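Local coordinates for protein glycosyl transferase family 8 (Streptococcus pneumoniae, PDB 5GVV) that transfers galactose from UDP-galactose to the terminal glucose of the already glycosylated serine-rich repeat protein PsrP, the third step in its O-glycosylation, at residues A[50-53]-A[54-58]; A[256-259]-A[260-264]; A[297-301]-A[302-306]; A[310-313]-A[314-318]. All blocks are in the same frame, centred on the assembly; numbering follows the deposited sequence.

Interaction 1. Residues A[50-53]-A[54-58]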
loop_
_atom_site.group_PDB
_atom_site.type_symbol
_atom_site.label_atom_id
_atom_site.label_comp_id
_atom_site.label_asym_id
_atom_site.label_seq_id
_atom_site.Cartn_x
_atom_site.Cartn_y
_atom_site.Cartn_z
ATOM N N GLN A 50 -1.140 12.639 -8.341
ATOM C CA GLN A 50 -1.153 11.697 -9.457
ATOM C C GLN A 50 -2.546 11.156 -9.763
ATOM O O GLN A 50 -2.968 11.111 -10.925
ATOM C CB GLN A 50 -0.204 10.528 -9.184
ATOM C CG GLN A 50 -0.086 9.569 -10.366
ATOM C CD GLN A 50 0.513 10.236 -11.592
ATOM O OE1 GLN A 50 1.710 10.509 -11.634
ATOM N NE2 GLN A 50 -0.319 10.510 -12.592
ATOM N N ILE A 51 -3.253 10.726 -8.722
ATOM C CA ILE A 51 -4.562 10.122 -8.907
ATOM C C ILE A 51 -5.547 11.175 -9.422
ATOM O O ILE A 51 -6.451 10.861 -10.202
ATOM C CB ILE A 51 -5.078 9.497 -7.595
ATOM C CG1 ILE A 51 -4.068 8.490 -7.042
ATOM C CG2 ILE A 51 -6.430 8.825 -7.806
ATOM C CD1 ILE A 51 -3.646 7.426 -8.047
ATOM N N ARG A 52 -5.358 12.423 -8.991
ATOM C CA ARG A 52 -6.217 13.524 -9.433
ATOM C C ARG A 52 -6.142 13.693 -10.945
ATOM O O ARG A 52 -7.152 13.939 -11.595
ATOM C CB ARG A 52 -5.835 14.837 -8.738
ATOM C CG ARG A 52 -6.612 16.053 -9.235
ATOM C CD ARG A 52 -6.274 17.302 -8.436
ATOM N NE ARG A 52 -6.647 17.149 -7.034
ATOM C CZ ARG A 52 -5.789 17.217 -6.020
ATOM N NH1 ARG A 52 -4.500 17.455 -6.244
ATOM N NH2 ARG A 52 -6.221 17.056 -4.776
ATOM N N ILE A 53 -4.941 13.548 -11.499
ATOM C CA ILE A 53 -4.756 13.581 -12.948
ATOM C C ILE A 53 -5.555 12.480 -13.643
ATOM O O ILE A 53 -6.169 12.716 -14.689
ATOM C CB ILE A 53 -3.271 13.431 -13.326
ATOM C CG1 ILE A 53 -2.476 14.650 -12.852
ATOM C CG2 ILE A 53 -3.110 13.243 -14.832
ATOM C CD1 ILE A 53 -0.980 14.562 -13.121
ATOM N N TYR A 54 -5.538 11.279 -13.071
ATOM C CA TYR A 54 -6.298 10.165 -13.637
ATOM C C TYR A 54 -7.780 10.513 -13.687
ATOM O O TYR A 54 -8.441 10.321 -14.712
ATOM C CB TYR A 54 -6.108 8.895 -12.804
ATOM C CG TYR A 54 -4.693 8.371 -12.774
ATOM C CD1 TYR A 54 -3.784 8.700 -13.777
ATOM C CD2 TYR A 54 -4.264 7.545 -11.746
ATOM C CE1 TYR A 54 -2.484 8.220 -13.749
ATOM C CE2 TYR A 54 -2.963 7.069 -11.706
ATOM C CZ TYR A 54 -2.083 7.408 -12.711
ATOM O OH TYR A 54 -0.788 6.925 -12.675
ATOM N N LEU A 55 -8.300 11.010 -12.569
ATOM C CA LEU A 55 -9.720 11.324 -12.462
ATOM C C LEU A 55 -10.122 12.392 -13.473
ATOM O O LEU A 55 -11.171 12.284 -14.107
ATOM C CB LEU A 55 -10.070 11.780 -11.042
ATOM C CG LEU A 55 -10.650 10.717 -10.108
ATOM C CD1 LEU A 55 -11.967 10.203 -10.652
ATOM C CD2 LEU A 55 -9.674 9.567 -9.933
ATOM N N GLN A 56 -9.280 13.411 -13.629
ATOM C CA GLN A 56 -9.552 14.489 -14.576
ATOM C C GLN A 56 -9.539 14.003 -16.025
ATOM O O GLN A 56 -10.346 14.446 -16.848
ATOM C CB GLN A 56 -8.543 15.628 -14.384
ATOM C CG GLN A 56 -8.677 16.337 -13.031
ATOM C CD GLN A 56 -7.633 17.409 -12.825
ATOM O OE1 GLN A 56 -6.677 17.513 -13.593
ATOM N NE2 GLN A 56 -7.806 18.215 -11.784
ATOM N N GLU A 57 -8.621 13.095 -16.336
ATOM C CA GLU A 57 -8.526 12.549 -17.682
ATOM C C GLU A 57 -9.768 11.732 -18.032
ATOM O O GLU A 57 -10.089 11.555 -19.211
ATOM C CB GLU A 57 -7.243 11.717 -17.832
ATOM C CG GLU A 57 -5.979 12.574 -17.848
ATOM C CD GLU A 57 -4.692 11.771 -17.912
ATOM O OE1 GLU A 57 -4.703 10.567 -17.583
ATOM O OE2 GLU A 57 -3.656 12.359 -18.286
HETATM N N MSE A 58 -10.456 11.285 -17.024
HETATM C CA MSE A 58 -11.667 10.503 -17.200
HETATM C C MSE A 58 -12.894 11.416 -17.058
HETATM O O MSE A 58 -14.006 10.935 -16.998
HETATM C CB MSE A 58 -11.724 9.288 -16.278
HETATM C CG MSE A 58 -10.621 8.268 -16.613
HETATM SE SE MSE A 58 -10.900 6.746 -15.378
HETATM C CE MSE A 58 -10.488 7.263 -13.588
#
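Gln-50 and Tyr-54 meet one turn apart on helix 45-57, in the beta-alpha-beta unit that links strands 34-40 and 61-66 in the GT-A nucleotide-binding domain; this is local packing of side chains three and four residues apart. The chain of Gln-50 bends at CG (chi2 63°), which brings its amide to the rim of the tyrosine ring, above the plane, with Gln-50 NE2 3.4 Å from Tyr-54 CE1 and the planes 29° apart. Gln-50 O sits over the centre of that ring, while its backbone bond from Tyr-54 N is weak. Ile-51 reaches the ring with its delta methyl, Ile-51 CD1 to Tyr-54 CE2 being 3.7 Å. Its other branch, CG2, turns to Leu-55, 3.9 Å from CD2. Farther round, Arg-52 and Gln-56 run alongside each other, with Arg-52 CG 3.5 Å from Gln-56 NE2. Their polar ends work elsewhere: Arg-52 NE binds Leu-62 O, and Gln-56 bonds Lys-272 N and Asp-61. Three sound helical bonds run from Leu-55, Gln-56 and Glu-57. Leu-252 of the second subunit packs on both Gln-50 and Tyr-54. The tyrosine ring thus has a backbone oxygen over one face, methyl and amide beside it and Trp-255 meeting it, while polar side chains tie the helix to neighbouring strand and loop.

Interaction 2. Residues A[256-259]-A[260-264]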
loop_
_atom_site.group_PDB
_atom_site.type_symbol
_atom_site.label_atom_id
_atom_site.label_comp_id
_atom_site.label_asym_id
_atom_site.label_seq_id
_atom_site.Cartn_x
_atom_site.Cartn_y
_atom_site.Cartn_z
ATOM N N SER A 256 -3.170 2.378 -15.666
ATOM C CA SER A 256 -3.036 2.450 -17.117
ATOM C C SER A 256 -4.078 1.587 -17.833
ATOM O O SER A 256 -4.609 1.991 -18.874
ATOM C CB SER A 256 -1.627 2.044 -17.538
ATOM O OG SER A 256 -1.341 0.721 -17.120
ATOM N N VAL A 257 -4.373 0.408 -17.280
ATOM C CA VAL A 257 -5.436 -0.443 -17.818
ATOM C C VAL A 257 -6.775 0.290 -17.790
ATOM O O VAL A 257 -7.542 0.263 -18.760
ATOM C CB VAL A 257 -5.582 -1.756 -17.023
ATOM C CG1 VAL A 257 -6.849 -2.507 -17.450
ATOM C CG2 VAL A 257 -4.361 -2.630 -17.202
ATOM N N ILE A 258 -7.053 0.942 -16.666
ATOM C CA ILE A 258 -8.318 1.645 -16.479
ATOM C C ILE A 258 -8.439 2.819 -17.447
ATOM O O ILE A 258 -9.471 2.994 -18.098
ATOM C CB ILE A 258 -8.467 2.141 -15.028
ATOM C CG1 ILE A 258 -8.429 0.953 -14.061
ATOM C CG2 ILE A 258 -9.752 2.966 -14.853
ATOM C CD1 ILE A 258 -8.329 1.344 -12.597
ATOM N N LEU A 259 -7.378 3.617 -17.540
ATOM C CA LEU A 259 -7.354 4.763 -18.442
ATOM C C LEU A 259 -7.434 4.334 -19.910
ATOM O O LEU A 259 -8.129 4.965 -20.707
ATOM C CB LEU A 259 -6.098 5.603 -18.195
ATOM C CG LEU A 259 -6.036 6.286 -16.830
ATOM C CD1 LEU A 259 -4.631 6.784 -16.541
ATOM C CD2 LEU A 259 -7.030 7.432 -16.759
ATOM N N ASN A 260 -6.740 3.254 -20.259
ATOM C CA ASN A 260 -6.753 2.749 -21.633
ATOM C C ASN A 260 -8.134 2.299 -22.127
ATOM O O ASN A 260 -8.461 2.466 -23.308
ATOM C CB ASN A 260 -5.751 1.602 -21.798
ATOM C CG ASN A 260 -5.863 0.926 -23.149
ATOM O OD1 ASN A 260 -6.617 -0.036 -23.318
ATOM N ND2 ASN A 260 -5.123 1.436 -24.125
ATOM N N GLU A 261 -8.931 1.717 -21.235
ATOM C CA GLU A 261 -10.291 1.309 -21.578
ATOM C C GLU A 261 -11.149 2.516 -21.949
ATOM O O GLU A 261 -11.870 2.492 -22.948
ATOM C CB GLU A 261 -10.936 0.555 -20.413
ATOM C CG GLU A 261 -10.302 -0.791 -20.110
ATOM C CD GLU A 261 -10.778 -1.891 -21.043
ATOM O OE1 GLU A 261 -11.766 -1.669 -21.778
ATOM O OE2 GLU A 261 -10.165 -2.981 -21.032
ATOM N N TRP A 262 -11.072 3.569 -21.139
ATOM C CA TRP A 262 -11.823 4.790 -21.407
ATOM C C TRP A 262 -11.287 5.522 -22.635
ATOM O O TRP A 262 -12.064 5.976 -23.473
ATOM C CB TRP A 262 -11.805 5.719 -20.187
ATOM C CG TRP A 262 -12.629 5.199 -19.045
ATOM C CD1 TRP A 262 -12.176 4.777 -17.827
ATOM C CD2 TRP A 262 -14.050 5.023 -19.027
ATOM N NE1 TRP A 262 -13.230 4.360 -17.050
ATOM C CE2 TRP A 262 -14.393 4.501 -17.766
ATOM C CE3 TRP A 262 -15.069 5.267 -19.956
ATOM C CZ2 TRP A 262 -15.715 4.210 -17.410
ATOM C CZ3 TRP A 262 -16.376 4.983 -19.602
ATOM C CH2 TRP A 262 -16.688 4.460 -18.342
ATOM N N PHE A 263 -9.962 5.630 -22.744
ATOM C CA PHE A 263 -9.346 6.325 -23.875
ATOM C C PHE A 263 -9.663 5.621 -25.200
ATOM O O PHE A 263 -9.869 6.274 -26.224
ATOM C CB PHE A 263 -7.824 6.435 -23.703
ATOM C CG PHE A 263 -7.383 7.297 -22.541
ATOM C CD1 PHE A 263 -8.305 7.905 -21.697
ATOM C CD2 PHE A 263 -6.026 7.500 -22.304
ATOM C CE1 PHE A 263 -7.884 8.686 -20.628
ATOM C CE2 PHE A 263 -5.595 8.285 -21.245
ATOM C CZ PHE A 263 -6.526 8.880 -20.404
ATOM N N SER A 264 -9.711 4.292 -25.182
ATOM C CA SER A 264 -9.986 3.543 -26.407
ATOM C C SER A 264 -11.432 3.710 -26.888
ATOM O O SER A 264 -11.753 3.360 -28.025
ATOM C CB SER A 264 -9.641 2.060 -26.236
ATOM O OG SER A 264 -10.440 1.453 -25.235
HETATM O O HOH W 1 -7.090 -1.819 -21.041
#
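Leu-259 and Phe-263 make the main apolar contact within helix 255-263, one turn apart and pointing the same way. Leu-259 CB stands over the phenyl face, 4.2 Å from the centroid of the Phe-263 ring and 20° off its normal, a CH-pi contact; Leu-259 CD2 adds a touch at 4.0 Å to Phe-263 CZ. Phe-263 has CG anti to its own carbonyl carbon (chi1 -65°), which brings the ring back along the helix under Leu-259 O, an oxygen that lies above the face, offset toward the rim. A lesser apolar pair joins Ile-258 CG2 to Trp-262 CD1.

Backbone hydrogen bonds form the second group. Phe-263 N reaches Leu-259 O at 2.8 Å, and Asn-260 N reaches Ser-256 O at 2.8 Å. Trp-262 N to Ile-258 O is weak at 3.5 Å. The indole NE1 of Trp-262 is bonded to Cys-28 O.

A water forms the third, lying 2.9 Å from Asn-260 OD1 and also within hydrogen-bonding distance of Val-257 O. Near the start of the helix, Ser-256 OG bonds Ser-256 OG of the second subunit. The helix therefore has two characters: Leu-259, Trp-262 and Phe-263 turn carbon surface to helix 45-57 and the loop after it, whereas Val-257 and Asn-260 share a water on an exposed flank.

Interaction 3. Residues A[297-301]-A[302-306]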
loop_
_atom_site.group_PDB
_atom_site.type_symbol
_atom_site.label_atom_id
_atom_site.label_comp_id
_atom_site.label_asym_id
_atom_site.label_seq_id
_atom_site.Cartn_x
_atom_site.Cartn_y
_atom_site.Cartn_z
ATOM N N GLU A 297 -4.422 29.594 -2.487
ATOM C CA GLU A 297 -5.644 29.518 -3.286
ATOM C C GLU A 297 -5.501 30.297 -4.589
ATOM O O GLU A 297 -5.905 29.825 -5.653
ATOM C CB GLU A 297 -6.840 30.064 -2.490
ATOM C CG GLU A 297 -7.312 29.168 -1.348
ATOM C CD GLU A 297 -8.301 29.853 -0.418
ATOM O OE1 GLU A 297 -9.116 29.138 0.202
ATOM O OE2 GLU A 297 -8.256 31.097 -0.298
ATOM N N GLN A 298 -4.910 31.486 -4.500
ATOM C CA GLN A 298 -4.804 32.394 -5.640
ATOM C C GLN A 298 -3.673 32.056 -6.609
ATOM O O GLN A 298 -3.712 32.460 -7.777
ATOM C CB GLN A 298 -4.609 33.830 -5.144
ATOM C CG GLN A 298 -5.805 34.390 -4.385
ATOM C CD GLN A 298 -7.026 34.529 -5.266
ATOM O OE1 GLN A 298 -6.974 35.174 -6.311
ATOM N NE2 GLN A 298 -8.129 33.913 -4.859
ATOM N N LEU A 299 -2.666 31.332 -6.129
ATOM C CA LEU A 299 -1.473 31.069 -6.932
ATOM C C LEU A 299 -1.155 29.577 -7.066
ATOM O O LEU A 299 -0.129 29.111 -6.564
ATOM C CB LEU A 299 -0.268 31.819 -6.349
ATOM C CG LEU A 299 -0.321 33.350 -6.393
ATOM C CD1 LEU A 299 0.416 33.988 -5.211
ATOM C CD2 LEU A 299 0.248 33.865 -7.704
ATOM N N PRO A 300 -2.023 28.822 -7.771
ATOM C CA PRO A 300 -1.815 27.373 -7.918
ATOM C C PRO A 300 -0.529 27.050 -8.670
ATOM O O PRO A 300 -0.033 25.925 -8.590
ATOM C CB PRO A 300 -3.021 26.934 -8.757
ATOM C CG PRO A 300 -3.444 28.169 -9.496
ATOM C CD PRO A 300 -3.205 29.286 -8.524
ATOM N N GLU A 301 -0.001 28.030 -9.398
ATOM C CA GLU A 301 1.199 27.821 -10.196
ATOM C C GLU A 301 2.472 28.200 -9.433
ATOM O O GLU A 301 3.573 28.158 -9.987
ATOM C CB GLU A 301 1.109 28.609 -11.502
ATOM C CG GLU A 301 1.322 30.110 -11.347
ATOM C CD GLU A 301 0.042 30.881 -11.077
ATOM O OE1 GLU A 301 -0.759 30.453 -10.221
ATOM O OE2 GLU A 301 -0.156 31.928 -11.724
ATOM N N VAL A 302 2.315 28.575 -8.166
ATOM C CA VAL A 302 3.457 28.784 -7.283
ATOM C C VAL A 302 3.524 27.635 -6.285
ATOM O O VAL A 302 2.506 27.254 -5.701
ATOM C CB VAL A 302 3.335 30.105 -6.507
ATOM C CG1 VAL A 302 4.497 30.267 -5.554
ATOM C CG2 VAL A 302 3.289 31.276 -7.460
ATOM N N HIS A 303 4.715 27.075 -6.103
ATOM C CA HIS A 303 4.933 26.052 -5.087
ATOM C C HIS A 303 5.505 26.715 -3.840
ATOM O O HIS A 303 6.641 27.214 -3.850
ATOM C CB HIS A 303 5.886 24.976 -5.619
ATOM C CG HIS A 303 6.021 23.778 -4.730
ATOM N ND1 HIS A 303 6.760 22.668 -5.083
ATOM C CD2 HIS A 303 5.515 23.512 -3.501
ATOM C CE1 HIS A 303 6.702 21.774 -4.114
ATOM N NE2 HIS A 303 5.958 22.264 -3.138
ATOM N N PHE A 304 4.715 26.733 -2.771
ATOM C CA PHE A 304 5.146 27.349 -1.522
ATOM C C PHE A 304 5.798 26.313 -0.624
ATOM O O PHE A 304 5.281 25.202 -0.467
ATOM C CB PHE A 304 3.955 27.948 -0.774
ATOM C CG PHE A 304 3.200 28.983 -1.547
ATOM C CD1 PHE A 304 3.471 30.334 -1.370
ATOM C CD2 PHE A 304 2.189 28.611 -2.425
ATOM C CE1 PHE A 304 2.756 31.304 -2.071
ATOM C CE2 PHE A 304 1.471 29.568 -3.133
ATOM C CZ PHE A 304 1.758 30.917 -2.955
ATOM N N HIS A 305 6.928 26.677 -0.031
ATOM C CA HIS A 305 7.586 25.805 0.927
ATOM C C HIS A 305 7.590 26.498 2.279
ATOM O O HIS A 305 8.204 27.559 2.435
ATOM C CB HIS A 305 9.019 25.497 0.473
ATOM C CG HIS A 305 9.104 24.942 -0.915
ATOM N ND1 HIS A 305 9.276 23.595 -1.173
ATOM C CD2 HIS A 305 9.035 25.547 -2.123
ATOM C CE1 HIS A 305 9.303 23.400 -2.480
ATOM N NE2 HIS A 305 9.162 24.569 -3.079
ATOM N N ILE A 306 6.890 25.916 3.247
ATOM C CA ILE A 306 6.824 26.493 4.586
ATOM C C ILE A 306 7.598 25.603 5.548
ATOM O O ILE A 306 7.229 24.445 5.767
ATOM C CB ILE A 306 5.372 26.661 5.074
ATOM C CG1 ILE A 306 4.534 27.388 4.019
ATOM C CG2 ILE A 306 5.340 27.427 6.393
ATOM C CD1 ILE A 306 5.107 28.744 3.612
#
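The ring of Phe-304 is met by Leu-299 CD1, which lies 4.0 Å from Phe-304 CZ, the leucine and phenylalanine side chains crossing at about a right angle. Val-302 CG1 stands over the centre of one face of the same ring, 3.8 Å above the plane. On the other side of the strand the two imidazoles lie over each other with their planes tilted, His-305 CE1 being 3.5 Å above the centre of the His-303 ring. Leu-299 and Val-302 run side by side, with Leu-299 CB 3.8 Å from Val-302 CG2. The valine holds CG1 anti to its backbone N (chi1 177°), leaving one methyl for the phenylalanine ring and the other for the leucine.

Between them the chain makes a type I beta turn from Leu-299 to Val-302, closed by Val-302 N to Leu-299 O at 3.0 Å. The bond is nearly straight at hydrogen (162°), but the donor stands 56° out of the carbonyl plane. Glu-301, on the turn, forms a salt bridge with Arg-402.

The turn carries the chain from helix 292-298 into strand 302-307 of the six-stranded parallel sheet. Leu-299 and Val-302 also pack on helix 395-402, Phe-304 lies against helix 292-298, and the histidines bond neighbouring strands through Gln-279, Thr-326 and Tyr-328.

Interaction 4. Residues A[310-313]-A[314-318]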
loop_
_atom_site.group_PDB
_atom_site.type_symbol
_atom_site.label_atom_id
_atom_site.label_comp_id
_atom_site.label_asym_id
_atom_site.label_seq_id
_atom_site.Cartn_x
_atom_site.Cartn_y
_atom_site.Cartn_z
ATOM N N THR A 310 10.370 23.045 14.330
ATOM C CA THR A 310 9.649 22.440 15.444
ATOM C C THR A 310 8.311 21.888 14.969
ATOM O O THR A 310 8.009 21.941 13.772
ATOM C CB THR A 310 9.409 23.487 16.559
ATOM O OG1 THR A 310 8.622 22.916 17.612
ATOM C CG2 THR A 310 8.685 24.690 15.995
ATOM N N ASN A 311 7.517 21.354 15.898
ATOM C CA ASN A 311 6.167 20.890 15.575
ATOM C C ASN A 311 5.314 22.035 15.042
ATOM O O ASN A 311 5.508 23.185 15.433
ATOM C CB ASN A 311 5.489 20.292 16.809
ATOM C CG ASN A 311 6.019 18.920 17.161
ATOM O OD1 ASN A 311 6.253 18.090 16.285
ATOM N ND2 ASN A 311 6.213 18.674 18.451
HETATM N N MSE A 312 4.367 21.727 14.161
HETATM C CA MSE A 312 3.528 22.768 13.575
HETATM C C MSE A 312 2.086 22.663 14.051
HETATM O O MSE A 312 1.588 21.572 14.334
HETATM C CB MSE A 312 3.573 22.710 12.046
HETATM C CG MSE A 312 4.858 23.235 11.406
HETATM SE SE MSE A 312 4.713 22.954 9.489
HETATM C CE MSE A 312 6.245 23.980 8.859
ATOM N N ALA A 313 1.419 23.810 14.130
ATOM C CA ALA A 313 0.014 23.859 14.518
ATOM C C ALA A 313 -0.882 23.342 13.397
ATOM O O ALA A 313 -0.462 23.276 12.240
ATOM C CB ALA A 313 -0.376 25.274 14.890
ATOM N N ASN A 314 -2.115 22.985 13.746
ATOM C CA ASN A 314 -3.068 22.462 12.774
ATOM C C ASN A 314 -3.301 23.417 11.607
ATOM O O ASN A 314 -3.529 22.976 10.482
ATOM C CB ASN A 314 -4.402 22.129 13.446
ATOM C CG ASN A 314 -4.341 20.868 14.286
ATOM O OD1 ASN A 314 -3.417 20.066 14.159
ATOM N ND2 ASN A 314 -5.335 20.685 15.149
ATOM N N GLU A 315 -3.247 24.718 11.882
ATOM C CA GLU A 315 -3.425 25.736 10.850
ATOM C C GLU A 315 -2.441 25.553 9.696
ATOM O O GLU A 315 -2.797 25.762 8.532
ATOM C CB GLU A 315 -3.278 27.146 11.439
ATOM C CG GLU A 315 -4.488 27.634 12.233
ATOM C CD GLU A 315 -4.536 27.082 13.649
ATOM O OE1 GLU A 315 -3.556 26.438 14.078
ATOM O OE2 GLU A 315 -5.556 27.304 14.336
ATOM N N LEU A 316 -1.209 25.161 10.022
ATOM C CA LEU A 316 -0.176 24.953 9.013
ATOM C C LEU A 316 -0.237 23.539 8.432
ATOM O O LEU A 316 -0.017 23.347 7.236
ATOM C CB LEU A 316 1.218 25.230 9.593
ATOM C CG LEU A 316 1.516 26.671 10.011
ATOM C CD1 LEU A 316 2.954 26.811 10.461
ATOM C CD2 LEU A 316 1.233 27.633 8.877
ATOM N N LEU A 317 -0.532 22.549 9.272
ATOM C CA LEU A 317 -0.617 21.171 8.795
ATOM C C LEU A 317 -1.777 21.020 7.822
ATOM O O LEU A 317 -1.688 20.262 6.859
ATOM C CB LEU A 317 -0.753 20.186 9.959
ATOM C CG LEU A 317 0.438 20.101 10.915
ATOM C CD1 LEU A 317 0.191 19.064 12.006
ATOM C CD2 LEU A 317 1.711 19.776 10.164
ATOM N N ALA A 318 -2.856 21.760 8.060
ATOM C CA ALA A 318 -4.028 21.698 7.190
ATOM C C ALA A 318 -3.737 22.230 5.788
ATOM O O ALA A 318 -4.533 22.035 4.871
ATOM C CB ALA A 318 -5.197 22.456 7.814
#
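Ala-313 O accepts two backbone N-H groups, Leu-317 N at 3.1 Å and Leu-316 N at 3.0 Å, and so starts helix 314-317. Ala-313 is the N-cap residue, and this is a helix start after the loop that leaves strand 302-307 in the C-terminal parallel alpha/beta sheet. The two bonds differ in kind: Leu-317 N lies in the carbonyl plane with a 164° angle at hydrogen, the regular i to i+4 bond, whereas Leu-316 N stands above that plane and its angle is only 136°, as in a 3-10 turn. Together the two bonds on one carbonyl oxygen tie the first turn to the N-cap residue.

The side chain of selenomethionine Met-312, just before the cap, bridges both leucines. Its CB is 4.0 Å from Leu-317 CD2 and its CG is 4.2 Å from Leu-316 CD1, the two side chains of the latter pair crossing at about a right angle. The chain runs extended beyond CG, which carries the selenium along Leu-316 to its CB. Met-312 and Leu-317 also pack on Val-327 of the edge strand 325-328, and Leu-316 on Val-289, while Phe-238 of the second subunit touches Leu-317. On the outer side, Glu-315 bends at chi2 (80°), and the bend brings its carboxylate back to the cap residue: Glu-315 OE1 lies 3.5 Å from Ala-313 CB.

Interactions 1 and 2 sit together beside the seven-stranded sheet and touch directly: helix 255-263 packs on helix 45-57 through Tyr-54 on Leu-259 and Met-58 on Trp-262. Interactions 3 and 4 belong to the second, parallel sheet, and join where Ile-306 O meets Met-312 CE at 3.3 Å. Interactions 1, 2 and 4 reach the second subunit; interaction 3 does not. Interactions 1, 2 and 3 are partly buried, while interaction 4 is a surface contact. Their chemistry follows their place: successive helical bonds with an aromatic side chain on the helix flank in 1 and 2, a single turn bond over an apolar cluster in 3, and one shared carbonyl at a helix start in 4.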